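Side-chain contacts in SUMO-1 cysteine protease S273R (African swine fever virus pig/Kenya/KEN-50/1950, PDB 6LJ9), which probably acts as a cysteine protease that cuts the viral pp220 and pp62 polyproteins into core-shell proteins and dampens host innate immune defences: residues A15-N20 and W100-T105; D22-K27 and D46-V51; D175-C180 and L244-Y249; S182-N187 and L237-A242. All coordinates share one frame; numbering follows the deposited sequence.

From the N terminus, residues 15-20 open a long loop that closes at 100-105 in contact 1, at the end of helix 90-103. Within it lies the much shorter loop of contact 2, in which 22-27 meets helix 48-51. The remaining pair follows later in the chain: contact 3 spans from 175-180 to 244-249, and contact 4, between 182-187 and 237-242, falls wholly inside that span. Contacts 3 and 4 tie the central mixed sheet to helix 232-244 and its exit. Contact 1 reaches the same helix through the Glu16-Arg241 salt bridge, and its exit through Tyr104 and Asp245, whereas contact 2 lies across the chain's centre from contacts 3 and 4.

Contact 1. Residues A15-N20 and W100-T105; sequences AEHITN and WAIKYT
Glu16 and His17 sit at the middle of a type I beta turn running from Ala15 to Ile18, and they face Lys103 and Ile102 on the last turn of helix 90-103. The His17 ring lies against Ile102: the CG2 methyl stands over one face in a CH-pi contact, 3.8 Å from the ring centroid and 15° off the normal. The longer branch reaches the CE1 corner on the same side, where Ile102 CD1 comes within 3.7 Å of His17 CE1. A beta-branched residue suits this place because its two arms touch one flat ring at two points. His17 holds CG between its backbone N and carbonyl carbon (chi1 59°), which turns the imidazole face to the helix.

Glu16 meets Lys103 through hydrocarbon, its CB 3.9 Å from Lys103 CD. Their charged ends stay apart, with Glu16 OE1 5.3 Å from Lys103 NZ. Glu16 OE1 is instead committed to a salt bridge with Arg241 of helix 232-244, and that arginine also makes a cation-pi contact with Trp100. No hydrogen bond spans the two segments, which implies that apolar packing does the joining here, while the ionic grip on the N-terminal turn passes mainly through Arg241.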
loop_
_atom_site.group_PDB
_atom_site.type_symbol
_atom_site.label_atom_id
_atom_site.label_comp_id
_atom_site.label_asym_id
_atom_site.label_seq_id
_atom_site.Cartn_x
_atom_site.Cartn_y
_atom_site.Cartn_z
ATOM N N ALA B 15 -11.480 -12.491 -7.443
ATOM C CA ALA B 15 -10.248 -12.130 -6.756
ATOM C C ALA B 15 -10.288 -10.661 -6.345
ATOM O O ALA B 15 -10.900 -9.823 -7.014
ATOM C CB ALA B 15 -9.034 -12.402 -7.643
ATOM N N GLU B 16 -9.628 -10.357 -5.225
ATOM C CA GLU B 16 -9.705 -9.016 -4.653
ATOM C C GLU B 16 -9.112 -7.967 -5.587
ATOM O O GLU B 16 -9.611 -6.838 -5.653
ATOM C CB GLU B 16 -9.000 -8.988 -3.296
ATOM C CG GLU B 16 -9.512 -10.020 -2.305
ATOM C CD GLU B 16 -10.274 -9.398 -1.150
ATOM O OE1 GLU B 16 -10.242 -8.157 -1.014
ATOM O OE2 GLU B 16 -10.904 -10.151 -0.378
ATOM N N HIS B 17 -8.048 -8.315 -6.309
ATOM C CA HIS B 17 -7.401 -7.376 -7.217
ATOM C C HIS B 17 -8.141 -7.213 -8.538
ATOM O O HIS B 17 -7.714 -6.402 -9.369
ATOM C CB HIS B 17 -5.958 -7.809 -7.493
ATOM C CG HIS B 17 -5.842 -9.173 -8.100
ATOM N ND1 HIS B 17 -5.896 -10.329 -7.352
ATOM C CD2 HIS B 17 -5.664 -9.565 -9.384
ATOM C CE1 HIS B 17 -5.760 -11.374 -8.147
ATOM N NE2 HIS B 17 -5.618 -10.939 -9.386
ATOM N N ILE B 18 -9.223 -7.954 -8.758
ATOM C CA ILE B 18 -9.988 -7.843 -9.995
ATOM C C ILE B 18 -10.855 -6.592 -9.924
ATOM O O ILE B 18 -11.654 -6.428 -8.995
ATOM C CB ILE B 18 -10.841 -9.096 -10.233
ATOM C CG1 ILE B 18 -9.944 -10.320 -10.429
ATOM C CG2 ILE B 18 -11.754 -8.899 -11.434
ATOM C CD1 ILE B 18 -8.897 -10.148 -11.506
ATOM N N THR B 19 -10.703 -5.709 -10.914
ATOM C CA THR B 19 -11.435 -4.448 -10.919
ATOM C C THR B 19 -12.852 -4.605 -11.464
ATOM O O THR B 19 -13.739 -3.825 -11.100
ATOM C CB THR B 19 -10.662 -3.405 -11.735
ATOM O OG1 THR B 19 -9.319 -3.316 -11.243
ATOM C CG2 THR B 19 -11.315 -2.032 -11.634
ATOM N N ASN B 20 -13.085 -5.609 -12.315
ATOM C CA ASN B 20 -14.404 -5.790 -12.919
ATOM C C ASN B 20 -15.481 -5.982 -11.857
ATOM O O ASN B 20 -16.544 -5.354 -11.918
ATOM C CB ASN B 20 -14.382 -6.977 -13.882
ATOM C CG ASN B 20 -13.853 -6.605 -15.251
ATOM O OD1 ASN B 20 -14.046 -5.484 -15.719
ATOM N ND2 ASN B 20 -13.185 -7.548 -15.904
ATOM N N TRP B 100 -3.854 -12.395 -1.041
ATOM C CA TRP B 100 -3.794 -11.085 -0.402
ATOM C C TRP B 100 -2.479 -10.378 -0.699
ATOM O O TRP B 100 -2.434 -9.142 -0.729
ATOM C CB TRP B 100 -3.995 -11.224 1.106
ATOM C CG TRP B 100 -5.380 -11.638 1.494
ATOM C CD1 TRP B 100 -6.458 -11.778 0.667
ATOM C CD2 TRP B 100 -5.840 -11.966 2.810
ATOM N NE1 TRP B 100 -7.559 -12.173 1.388
ATOM C CE2 TRP B 100 -7.205 -12.295 2.706
ATOM C CE3 TRP B 100 -5.228 -12.014 4.067
ATOM C CZ2 TRP B 100 -7.969 -12.667 3.810
ATOM C CZ3 TRP B 100 -5.988 -12.383 5.162
ATOM C CH2 TRP B 100 -7.344 -12.705 5.026
ATOM N N ALA B 101 -1.405 -11.139 -0.920
ATOM C CA ALA B 101 -0.122 -10.540 -1.269
ATOM C C ALA B 101 -0.150 -9.875 -2.639
ATOM O O ALA B 101 0.703 -9.027 -2.920
ATOM C CB ALA B 101 0.981 -11.596 -1.220
ATOM N N ILE B 102 -1.105 -10.243 -3.495
ATOM C CA ILE B 102 -1.273 -9.553 -4.770
ATOM C C ILE B 102 -1.797 -8.141 -4.538
ATOM O O ILE B 102 -1.268 -7.164 -5.082
ATOM C CB ILE B 102 -2.213 -10.350 -5.693
ATOM C CG1 ILE B 102 -1.801 -11.821 -5.751
ATOM C CG2 ILE B 102 -2.231 -9.744 -7.088
ATOM C CD1 ILE B 102 -2.782 -12.698 -6.497
ATOM N N LYS B 103 -2.848 -8.016 -3.725
ATOM C CA LYS B 103 -3.483 -6.724 -3.497
ATOM C C LYS B 103 -2.653 -5.850 -2.562
ATOM O O LYS B 103 -2.433 -4.666 -2.840
ATOM C CB LYS B 103 -4.892 -6.940 -2.939
ATOM C CG LYS B 103 -5.541 -5.713 -2.329
ATOM C CD LYS B 103 -6.946 -6.040 -1.849
ATOM C CE LYS B 103 -7.483 -4.970 -0.916
ATOM N NZ LYS B 103 -7.506 -3.628 -1.559
ATOM N N TYR B 104 -2.186 -6.418 -1.454
ATOM C CA TYR B 104 -1.321 -5.712 -0.510
ATOM C C TYR B 104 0.123 -5.998 -0.903
ATOM O O TYR B 104 0.698 -7.016 -0.512
ATOM C CB TYR B 104 -1.625 -6.144 0.919
ATOM C CG TYR B 104 -3.060 -5.897 1.331
ATOM C CD1 TYR B 104 -3.466 -4.649 1.783
ATOM C CD2 TYR B 104 -4.009 -6.911 1.263
ATOM C CE1 TYR B 104 -4.775 -4.416 2.157
ATOM C CE2 TYR B 104 -5.322 -6.685 1.638
ATOM C CZ TYR B 104 -5.700 -5.437 2.084
ATOM O OH TYR B 104 -7.005 -5.209 2.457
ATOM N N THR B 105 0.713 -5.089 -1.683
ATOM C CA THR B 105 2.018 -5.316 -2.292
ATOM C C THR B 105 3.183 -5.126 -1.328
ATOM O O THR B 105 4.327 -5.391 -1.711
ATOM C CB THR B 105 2.200 -4.394 -3.500
ATOM O OG1 THR B 105 2.129 -3.026 -3.075
ATOM C CG2 THR B 105 1.111 -4.653 -4.533
#

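Contact 2. Residues D22-K27 and D46-V51; sequences DSCLSK and DSESCV
Glu48 extends its carboxylate from the single helical turn 48-51, which has Ser47 at its N-cap, into the 22-27 loop, where Ser23 and Cys24 bind its two oxygens. One donor is a side-chain hydroxyl and the other a backbone amide: Ser23 OG donates to Glu48 OE2 at 2.7 Å, and Cys24 N donates to Glu48 OE1 at 2.9 Å with an N-H...O angle of 143°. Each oxygen uses its syn lone pair, on the side of the other oxygen, and the two bonds together probably limit the carboxylate's rotation.

The torsions explain the reach. Beyond CG the Glu48 chain is extended (chi2 178°), and it needs that length because the closest CA atoms, those of Cys24 and Glu48, are 7.4 Å apart. Ser23 places OG anti to its own backbone N (chi1 177°), which brings the short hydroxyl forward to the acid. That same OG also accepts a weak bond from Leu25 N. Glutamate suits this position because its long chain spans the distance to the loop and offers two acceptor oxygens at its end.

Cys24 is buried and fixed by its disulfide to Cys14, so the amide offered to Glu48 sits on a cross-linked piece of chain. Leu25 lies beside the acid's aliphatic stem, the two side chains running past each other in opposite directions; it also packs on Leu37 of helix 34-37. Its methyl Leu25 CD1 comes to 4.1 Å from Glu48 CB.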
loop_
_atom_site.group_PDB
_atom_site.type_symbol
_atom_site.label_atom_id
_atom_site.label_comp_id
_atom_site.label_asym_id
_atom_site.label_seq_id
_atom_site.Cartn_x
_atom_site.Cartn_y
_atom_site.Cartn_z
ATOM N N ASP B 22 -18.032 -7.298 -11.270
ATOM C CA ASP B 22 -19.302 -7.869 -11.712
ATOM C C ASP B 22 -19.128 -9.323 -12.138
ATOM O O ASP B 22 -19.725 -10.231 -11.550
ATOM C CB ASP B 22 -19.891 -7.029 -12.851
ATOM C CG ASP B 22 -18.855 -6.638 -13.887
ATOM O OD1 ASP B 22 -17.709 -7.127 -13.802
ATOM O OD2 ASP B 22 -19.186 -5.835 -14.786
ATOM N N SER B 23 -18.308 -9.561 -13.157
ATOM C CA SER B 23 -17.969 -10.904 -13.605
ATOM C C SER B 23 -16.501 -11.171 -13.305
ATOM O O SER B 23 -15.641 -10.329 -13.588
ATOM C CB SER B 23 -18.250 -11.071 -15.101
ATOM O OG SER B 23 -17.847 -12.350 -15.557
ATOM N N CYS B 24 -16.216 -12.337 -12.724
ATOM C CA CYS B 24 -14.836 -12.693 -12.422
ATOM C C CYS B 24 -14.092 -13.234 -13.635
ATOM O O CYS B 24 -12.857 -13.271 -13.621
ATOM C CB CYS B 24 -14.777 -13.734 -11.300
ATOM S SG CYS B 24 -15.973 -13.541 -9.958
ATOM N N LEU B 25 -14.806 -13.648 -14.677
ATOM C CA LEU B 25 -14.185 -14.322 -15.808
ATOM C C LEU B 25 -13.566 -13.321 -16.776
ATOM O O LEU B 25 -14.002 -12.172 -16.884
ATOM C CB LEU B 25 -15.211 -15.182 -16.547
ATOM C CG LEU B 25 -15.847 -16.318 -15.744
ATOM C CD1 LEU B 25 -17.022 -16.924 -16.498
ATOM C CD2 LEU B 25 -14.813 -17.382 -15.422
ATOM N N SER B 26 -12.535 -13.776 -17.485
ATOM C CA SER B 26 -11.956 -12.974 -18.552
ATOM C C SER B 26 -12.984 -12.761 -19.657
ATOM O O SER B 26 -13.884 -13.579 -19.865
ATOM C CB SER B 26 -10.706 -13.653 -19.117
ATOM O OG SER B 26 -9.752 -13.895 -18.098
ATOM N N LYS B 27 -12.843 -11.641 -20.370
ATOM C CA LYS B 27 -13.800 -11.307 -21.418
ATOM C C LYS B 27 -13.758 -12.289 -22.582
ATOM O O LYS B 27 -14.751 -12.415 -23.304
ATOM C CB LYS B 27 -13.560 -9.879 -21.909
ATOM C CG LYS B 27 -13.967 -8.827 -20.888
ATOM C CD LYS B 27 -13.798 -7.415 -21.416
ATOM C CE LYS B 27 -14.418 -6.408 -20.461
ATOM N NZ LYS B 27 -13.907 -6.573 -19.071
ATOM N N ASP B 46 -24.966 -21.820 -9.319
ATOM C CA ASP B 46 -25.406 -20.451 -9.068
ATOM C C ASP B 46 -24.200 -19.537 -8.889
ATOM O O ASP B 46 -24.205 -18.628 -8.052
ATOM C CB ASP B 46 -26.340 -20.372 -7.859
ATOM C CG ASP B 46 -25.660 -20.761 -6.561
ATOM O OD1 ASP B 46 -24.555 -21.335 -6.614
ATOM O OD2 ASP B 46 -26.232 -20.484 -5.484
ATOM N N SER B 47 -23.149 -19.778 -9.667
ATOM C CA SER B 47 -21.935 -18.975 -9.616
ATOM C C SER B 47 -21.079 -19.335 -10.819
ATOM O O SER B 47 -21.183 -20.434 -11.371
ATOM C CB SER B 47 -21.153 -19.199 -8.316
ATOM O OG SER B 47 -20.650 -20.522 -8.243
ATOM N N GLU B 48 -20.225 -18.389 -11.218
ATOM C CA GLU B 48 -19.330 -18.632 -12.344
ATOM C C GLU B 48 -18.290 -19.694 -12.017
ATOM O O GLU B 48 -17.890 -20.460 -12.902
ATOM C CB GLU B 48 -18.651 -17.330 -12.763
ATOM C CG GLU B 48 -19.612 -16.267 -13.267
ATOM C CD GLU B 48 -18.909 -14.974 -13.629
ATOM O OE1 GLU B 48 -17.832 -14.700 -13.058
ATOM O OE2 GLU B 48 -19.431 -14.235 -14.488
ATOM N N SER B 49 -17.843 -19.757 -10.760
ATOM C CA SER B 49 -16.876 -20.777 -10.369
ATOM C C SER B 49 -17.476 -22.176 -10.440
ATOM O O SER B 49 -16.772 -23.134 -10.776
ATOM C CB SER B 49 -16.348 -20.495 -8.963
ATOM O OG SER B 49 -17.398 -20.487 -8.011
ATOM N N CYS B 50 -18.767 -22.313 -10.128
ATOM C CA CYS B 50 -19.423 -23.608 -10.274
ATOM C C CYS B 50 -19.581 -23.992 -11.739
ATOM O O CYS B 50 -19.573 -25.184 -12.071
ATOM C CB CYS B 50 -20.787 -23.589 -9.585
ATOM S SG CYS B 50 -20.730 -23.287 -7.808
ATOM N N VAL B 51 -19.724 -23.004 -12.625
ATOM C CA VAL B 51 -19.890 -23.295 -14.046
ATOM C C VAL B 51 -18.599 -23.852 -14.631
ATOM O O VAL B 51 -18.591 -24.918 -15.258
ATOM C CB VAL B 51 -20.351 -22.037 -14.802
ATOM C CG1 VAL B 51 -20.346 -22.292 -16.302
ATOM C CG2 VAL B 51 -21.734 -21.615 -14.338
#

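Contact 3. Residues D175-C180 and L244-Y249; sequences DMRGDC and LDNVSY
Arg177 reaches from an Asx turn after strand 169-175 to Leu244 and Asn246, at the Schellman motif that closes helix 232-244. The turn begins at Asp175, whose OD1 accepts from Arg177 N two residues on. The same oxygen takes Arg177 NE at 2.7 Å, from the opposite face of the carboxylate plane, and Asp175 OD2 receives Arg177 NH2 at 3.0 Å. In this side-on, two-nitrogen salt bridge the oxygens lie near the guanidinium plane while the carboxylate is turned out of it, and the pair limits the guanidinium's rotation. Asp175 OD2 has a second charged partner in Arg243.

At Arg177 the chain bends at chi3 (-62°), which swings the group toward the helix end. There Arg177 NH1 makes a weak bond to the carbonyl Leu244 O, 3.3 Å away and bent at 134°, at the guanidinium edge. Arginine suits a helix C-terminus because it can add donors to the carbonyls there: Arg177 NH2 gives Arg243 O a second bond, beside that from Asn246 N.

Asn246 is the C-prime residue of the Schellman motif, and its positive phi (68°) is a conformation that asparagine adopts comparatively easily.

Further on, Asp179 OD2 is hydrogen-bonded to Tyr249 OH of the second subunit. Back at the helix end, Asn246 OD1 lies over one face of the guanidinium, toward its rim, 3.8 Å from Arg177 NH1.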
loop_
_atom_site.group_PDB
_atom_site.type_symbol
_atom_site.label_atom_id
_atom_site.label_comp_id
_atom_site.label_asym_id
_atom_site.label_seq_id
_atom_site.Cartn_x
_atom_site.Cartn_y
_atom_site.Cartn_z
ATOM N N ASP B 175 3.799 -5.811 12.301
ATOM C CA ASP B 175 3.459 -4.522 11.713
ATOM C C ASP B 175 4.693 -3.629 11.771
ATOM O O ASP B 175 5.114 -3.209 12.854
ATOM C CB ASP B 175 2.277 -3.889 12.445
ATOM C CG ASP B 175 1.735 -2.664 11.734
ATOM O OD1 ASP B 175 2.274 -2.293 10.670
ATOM O OD2 ASP B 175 0.760 -2.071 12.242
HETATM N N MSE B 176 5.272 -3.347 10.608
HETATM C CA MSE B 176 6.454 -2.499 10.517
HETATM C C MSE B 176 6.145 -1.218 9.745
HETATM O O MSE B 176 7.017 -0.650 9.088
HETATM C CB MSE B 176 7.604 -3.257 9.850
HETATM C CG MSE B 176 8.050 -4.498 10.607
HETATM SE SE MSE B 176 9.213 -5.657 9.553
HETATM C CE MSE B 176 7.887 -6.367 8.314
ATOM N N ARG B 177 4.891 -0.773 9.831
ATOM C CA ARG B 177 4.448 0.437 9.148
ATOM C C ARG B 177 4.538 1.675 10.029
ATOM O O ARG B 177 4.852 2.762 9.535
ATOM C CB ARG B 177 3.006 0.269 8.656
ATOM C CG ARG B 177 2.815 -0.802 7.594
ATOM C CD ARG B 177 1.340 -1.108 7.391
ATOM N NE ARG B 177 0.725 -1.623 8.612
ATOM C CZ ARG B 177 -0.516 -2.089 8.684
ATOM N NH1 ARG B 177 -1.281 -2.110 7.601
ATOM N NH2 ARG B 177 -0.994 -2.538 9.837
ATOM N N GLY B 178 4.266 1.544 11.325
ATOM C CA GLY B 178 4.173 2.686 12.205
ATOM C C GLY B 178 5.485 3.028 12.884
ATOM O O GLY B 178 6.530 2.419 12.645
ATOM N N ASP B 179 5.412 4.032 13.761
ATOM C CA ASP B 179 6.603 4.467 14.476
ATOM C C ASP B 179 7.008 3.475 15.554
ATOM O O ASP B 179 8.181 3.449 15.944
ATOM C CB ASP B 179 6.385 5.853 15.086
ATOM C CG ASP B 179 7.695 6.555 15.426
ATOM O OD1 ASP B 179 8.608 6.568 14.574
ATOM O OD2 ASP B 179 7.809 7.099 16.544
ATOM N N CYS B 180 6.071 2.660 16.034
ATOM C CA CYS B 180 6.346 1.571 16.965
ATOM C C CYS B 180 5.959 0.266 16.284
ATOM O O CYS B 180 4.769 -0.015 16.104
ATOM C CB CYS B 180 5.578 1.750 18.271
ATOM S SG CYS B 180 5.440 0.243 19.253
ATOM N N LEU B 244 -4.174 -5.614 8.200
ATOM C CA LEU B 244 -3.766 -5.105 6.895
ATOM C C LEU B 244 -4.582 -3.883 6.502
ATOM O O LEU B 244 -4.049 -2.934 5.913
ATOM C CB LEU B 244 -3.897 -6.203 5.838
ATOM C CG LEU B 244 -2.800 -7.268 5.798
ATOM C CD1 LEU B 244 -3.138 -8.347 4.781
ATOM C CD2 LEU B 244 -1.452 -6.637 5.482
ATOM N N ASP B 245 -5.879 -3.884 6.815
ATOM C CA ASP B 245 -6.734 -2.725 6.600
ATOM C C ASP B 245 -6.674 -1.732 7.753
ATOM O O ASP B 245 -7.572 -0.891 7.884
ATOM C CB ASP B 245 -8.178 -3.166 6.358
ATOM C CG ASP B 245 -8.363 -3.816 5.006
ATOM O OD1 ASP B 245 -7.546 -3.543 4.100
ATOM O OD2 ASP B 245 -9.321 -4.599 4.847
ATOM N N ASN B 246 -5.638 -1.822 8.590
ATOM C CA ASN B 246 -5.330 -0.824 9.611
ATOM C C ASN B 246 -6.364 -0.787 10.730
ATOM O O ASN B 246 -6.663 0.280 11.271
ATOM C CB ASN B 246 -5.158 0.568 8.993
ATOM C CG ASN B 246 -3.813 0.739 8.311
ATOM O OD1 ASN B 246 -2.810 1.040 8.962
ATOM N ND2 ASN B 246 -3.782 0.541 6.999
ATOM N N VAL B 247 -6.920 -1.940 11.088
ATOM C CA VAL B 247 -7.666 -2.068 12.335
ATOM C C VAL B 247 -6.660 -2.358 13.442
ATOM O O VAL B 247 -5.929 -3.352 13.383
ATOM C CB VAL B 247 -8.731 -3.171 12.246
ATOM C CG1 VAL B 247 -9.405 -3.373 13.599
ATOM C CG2 VAL B 247 -9.763 -2.829 11.182
ATOM N N SER B 248 -6.611 -1.485 14.445
ATOM C CA SER B 248 -5.620 -1.619 15.505
ATOM C C SER B 248 -5.830 -2.912 16.285
ATOM O O SER B 248 -6.948 -3.421 16.402
ATOM C CB SER B 248 -5.687 -0.420 16.453
ATOM O OG SER B 248 -4.750 -0.552 17.509
ATOM N N TYR B 249 -4.729 -3.452 16.817
ATOM C CA TYR B 249 -4.813 -4.650 17.644
ATOM C C TYR B 249 -5.586 -4.403 18.931
ATOM O O TYR B 249 -6.102 -5.357 19.526
ATOM C CB TYR B 249 -3.409 -5.177 17.967
ATOM C CG TYR B 249 -2.492 -4.172 18.640
ATOM C CD1 TYR B 249 -2.680 -3.802 19.968
ATOM C CD2 TYR B 249 -1.427 -3.610 17.953
ATOM C CE1 TYR B 249 -1.844 -2.894 20.585
ATOM C CE2 TYR B 249 -0.584 -2.700 18.563
ATOM C CZ TYR B 249 -0.798 -2.346 19.877
ATOM O OH TYR B 249 0.041 -1.440 20.485
#

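Contact 4. Residues S182-N187 and L237-A242; sequences SIEYFN and LFYIRA
Phe186 and Tyr239 meet between strand 181-186 and helix 232-244, their ring planes nearly parallel (3°) but slid apart. The centroids are 4.6 Å apart, and Tyr239 CD1 lies over the phenylalanine ring toward its rim, 3.5 Å from Phe186 CG. What covers the middle of the tyrosine ring is the CB of Phe186, a CH-pi contact 3.5 Å from the centroid and 4° off the normal. Both residues place CG anti to the backbone N (chi1 174° for Phe186), torsions that carry the rings into the layer between strand and helix. Phe252 of helix 249-254 meets both rings edge-to-face.

Glu184, two residues earlier on the strand, points the same way and reaches the far end of the tyrosine. Tyr239 OH donates to Glu184 OE1 in a very short hydrogen bond of 2.5 Å, the carboxylate plane turned 82° from the ring. The other oxygen, OE2, forms a salt bridge with Arg243.

Helix 232-244, with the probable nucleophile Cys232 at its start, packs on the central sheet as in Ulp1-like cysteine proteases. The ring end of the contact is nearer that site: Phe186's side chain is about 8 Å from that of Cys232, and Asn187, next in sequence and probably catalytic, bonds to His168. Tyrosine suits this place by combining a broad apolar face with a polar tip, whose bond, with the Arg243 bridge, satisfies a buried acid at the end farther from the site.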
loop_
_atom_site.group_PDB
_atom_site.type_symbol
_atom_site.label_atom_id
_atom_site.label_comp_id
_atom_site.label_asym_id
_atom_site.label_seq_id
_atom_site.Cartn_x
_atom_site.Cartn_y
_atom_site.Cartn_z
ATOM N N SER B 182 5.381 -3.714 15.956
ATOM C CA SER B 182 4.803 -4.668 16.889
ATOM C C SER B 182 4.824 -6.066 16.294
ATOM O O SER B 182 4.537 -6.255 15.108
ATOM C CB SER B 182 3.366 -4.282 17.260
ATOM O OG SER B 182 2.551 -4.181 16.105
ATOM N N ILE B 183 5.176 -7.039 17.128
ATOM C CA ILE B 183 5.077 -8.455 16.802
ATOM C C ILE B 183 3.887 -9.001 17.577
ATOM O O ILE B 183 3.884 -8.983 18.813
ATOM C CB ILE B 183 6.371 -9.206 17.150
ATOM C CG1 ILE B 183 7.562 -8.557 16.441
ATOM C CG2 ILE B 183 6.257 -10.671 16.768
ATOM C CD1 ILE B 183 8.900 -8.931 17.033
ATOM N N GLU B 184 2.872 -9.467 16.856
ATOM C CA GLU B 184 1.570 -9.751 17.441
ATOM C C GLU B 184 1.240 -11.233 17.330
ATOM O O GLU B 184 1.468 -11.856 16.289
ATOM C CB GLU B 184 0.483 -8.915 16.759
ATOM C CG GLU B 184 0.822 -7.435 16.674
ATOM C CD GLU B 184 -0.080 -6.682 15.718
ATOM O OE1 GLU B 184 -1.123 -7.239 15.319
ATOM O OE2 GLU B 184 0.258 -5.534 15.362
ATOM N N TYR B 185 0.702 -11.784 18.416
ATOM C CA TYR B 185 0.202 -13.153 18.465
ATOM C C TYR B 185 -1.259 -13.105 18.884
ATOM O O TYR B 185 -1.573 -12.663 19.994
ATOM C CB TYR B 185 1.021 -14.007 19.438
ATOM C CG TYR B 185 0.450 -15.388 19.698
ATOM C CD1 TYR B 185 -0.470 -15.601 20.719
ATOM C CD2 TYR B 185 0.837 -16.478 18.930
ATOM C CE1 TYR B 185 -0.991 -16.856 20.963
ATOM C CE2 TYR B 185 0.320 -17.740 19.169
ATOM C CZ TYR B 185 -0.596 -17.921 20.187
ATOM O OH TYR B 185 -1.121 -19.169 20.437
ATOM N N PHE B 186 -2.147 -13.553 18.002
ATOM C CA PHE B 186 -3.582 -13.529 18.253
ATOM C C PHE B 186 -4.095 -14.954 18.408
ATOM O O PHE B 186 -3.938 -15.777 17.501
ATOM C CB PHE B 186 -4.328 -12.810 17.129
ATOM C CG PHE B 186 -5.821 -12.887 17.253
ATOM C CD1 PHE B 186 -6.481 -12.210 18.267
ATOM C CD2 PHE B 186 -6.568 -13.636 16.360
ATOM C CE1 PHE B 186 -7.856 -12.280 18.387
ATOM C CE2 PHE B 186 -7.943 -13.710 16.472
ATOM C CZ PHE B 186 -8.588 -13.031 17.487
ATOM N N ASN B 187 -4.703 -15.238 19.559
ATOM C CA ASN B 187 -5.368 -16.510 19.828
ATOM C C ASN B 187 -6.827 -16.202 20.137
ATOM O O ASN B 187 -7.127 -15.555 21.146
ATOM C CB ASN B 187 -4.699 -17.253 20.987
ATOM C CG ASN B 187 -5.183 -18.691 21.125
ATOM O OD1 ASN B 187 -6.346 -19.001 20.869
ATOM N ND2 ASN B 187 -4.280 -19.576 21.535
ATOM N N LEU B 237 -7.404 -15.712 10.097
ATOM C CA LEU B 237 -7.304 -14.994 8.831
ATOM C C LEU B 237 -7.899 -13.596 8.937
ATOM O O LEU B 237 -7.388 -12.650 8.327
ATOM C CB LEU B 237 -7.993 -15.787 7.722
ATOM C CG LEU B 237 -7.234 -16.991 7.163
ATOM C CD1 LEU B 237 -8.099 -17.734 6.164
ATOM C CD2 LEU B 237 -5.935 -16.544 6.514
ATOM N N PHE B 238 -8.981 -13.444 9.706
ATOM C CA PHE B 238 -9.611 -12.136 9.846
ATOM C C PHE B 238 -8.706 -11.160 10.586
ATOM O O PHE B 238 -8.696 -9.962 10.281
ATOM C CB PHE B 238 -10.953 -12.267 10.566
ATOM C CG PHE B 238 -11.637 -10.952 10.819
ATOM C CD1 PHE B 238 -12.396 -10.351 9.829
ATOM C CD2 PHE B 238 -11.528 -10.321 12.048
ATOM C CE1 PHE B 238 -13.029 -9.142 10.057
ATOM C CE2 PHE B 238 -12.159 -9.112 12.282
ATOM C CZ PHE B 238 -12.910 -8.523 11.285
ATOM N N TYR B 239 -7.951 -11.651 11.572
ATOM C CA TYR B 239 -7.024 -10.786 12.293
ATOM C C TYR B 239 -5.984 -10.198 11.349
ATOM O O TYR B 239 -5.711 -8.993 11.379
ATOM C CB TYR B 239 -6.349 -11.566 13.423
ATOM C CG TYR B 239 -5.405 -10.736 14.267
ATOM C CD1 TYR B 239 -5.885 -9.946 15.303
ATOM C CD2 TYR B 239 -4.036 -10.750 14.035
ATOM C CE1 TYR B 239 -5.030 -9.188 16.080
ATOM C CE2 TYR B 239 -3.171 -9.995 14.807
ATOM C CZ TYR B 239 -3.675 -9.216 15.829
ATOM O OH TYR B 239 -2.821 -8.462 16.601
ATOM N N ILE B 240 -5.400 -11.039 10.493
ATOM C CA ILE B 240 -4.401 -10.561 9.541
ATOM C C ILE B 240 -5.019 -9.553 8.580
ATOM O O ILE B 240 -4.431 -8.504 8.290
ATOM C CB ILE B 240 -3.766 -11.745 8.789
ATOM C CG1 ILE B 240 -2.979 -12.633 9.757
ATOM C CG2 ILE B 240 -2.882 -11.243 7.654
ATOM C CD1 ILE B 240 -2.318 -13.828 9.099
ATOM N N ARG B 241 -6.220 -9.849 8.079
ATOM C CA ARG B 241 -6.863 -8.949 7.126
ATOM C C ARG B 241 -7.243 -7.626 7.781
ATOM O O ARG B 241 -7.087 -6.559 7.174
ATOM C CB ARG B 241 -8.092 -9.618 6.514
ATOM C CG ARG B 241 -8.810 -8.763 5.481
ATOM C CD ARG B 241 -7.857 -8.313 4.387
ATOM N NE ARG B 241 -8.511 -7.461 3.398
ATOM C CZ ARG B 241 -9.013 -7.901 2.250
ATOM N NH1 ARG B 241 -8.937 -9.188 1.939
ATOM N NH2 ARG B 241 -9.590 -7.053 1.409
ATOM N N ALA B 242 -7.743 -7.672 9.018
ATOM C CA ALA B 242 -8.101 -6.440 9.714
ATOM C C ALA B 242 -6.870 -5.583 9.990
ATOM O O ALA B 242 -6.919 -4.356 9.844
ATOM C CB ALA B 242 -8.834 -6.762 11.015
#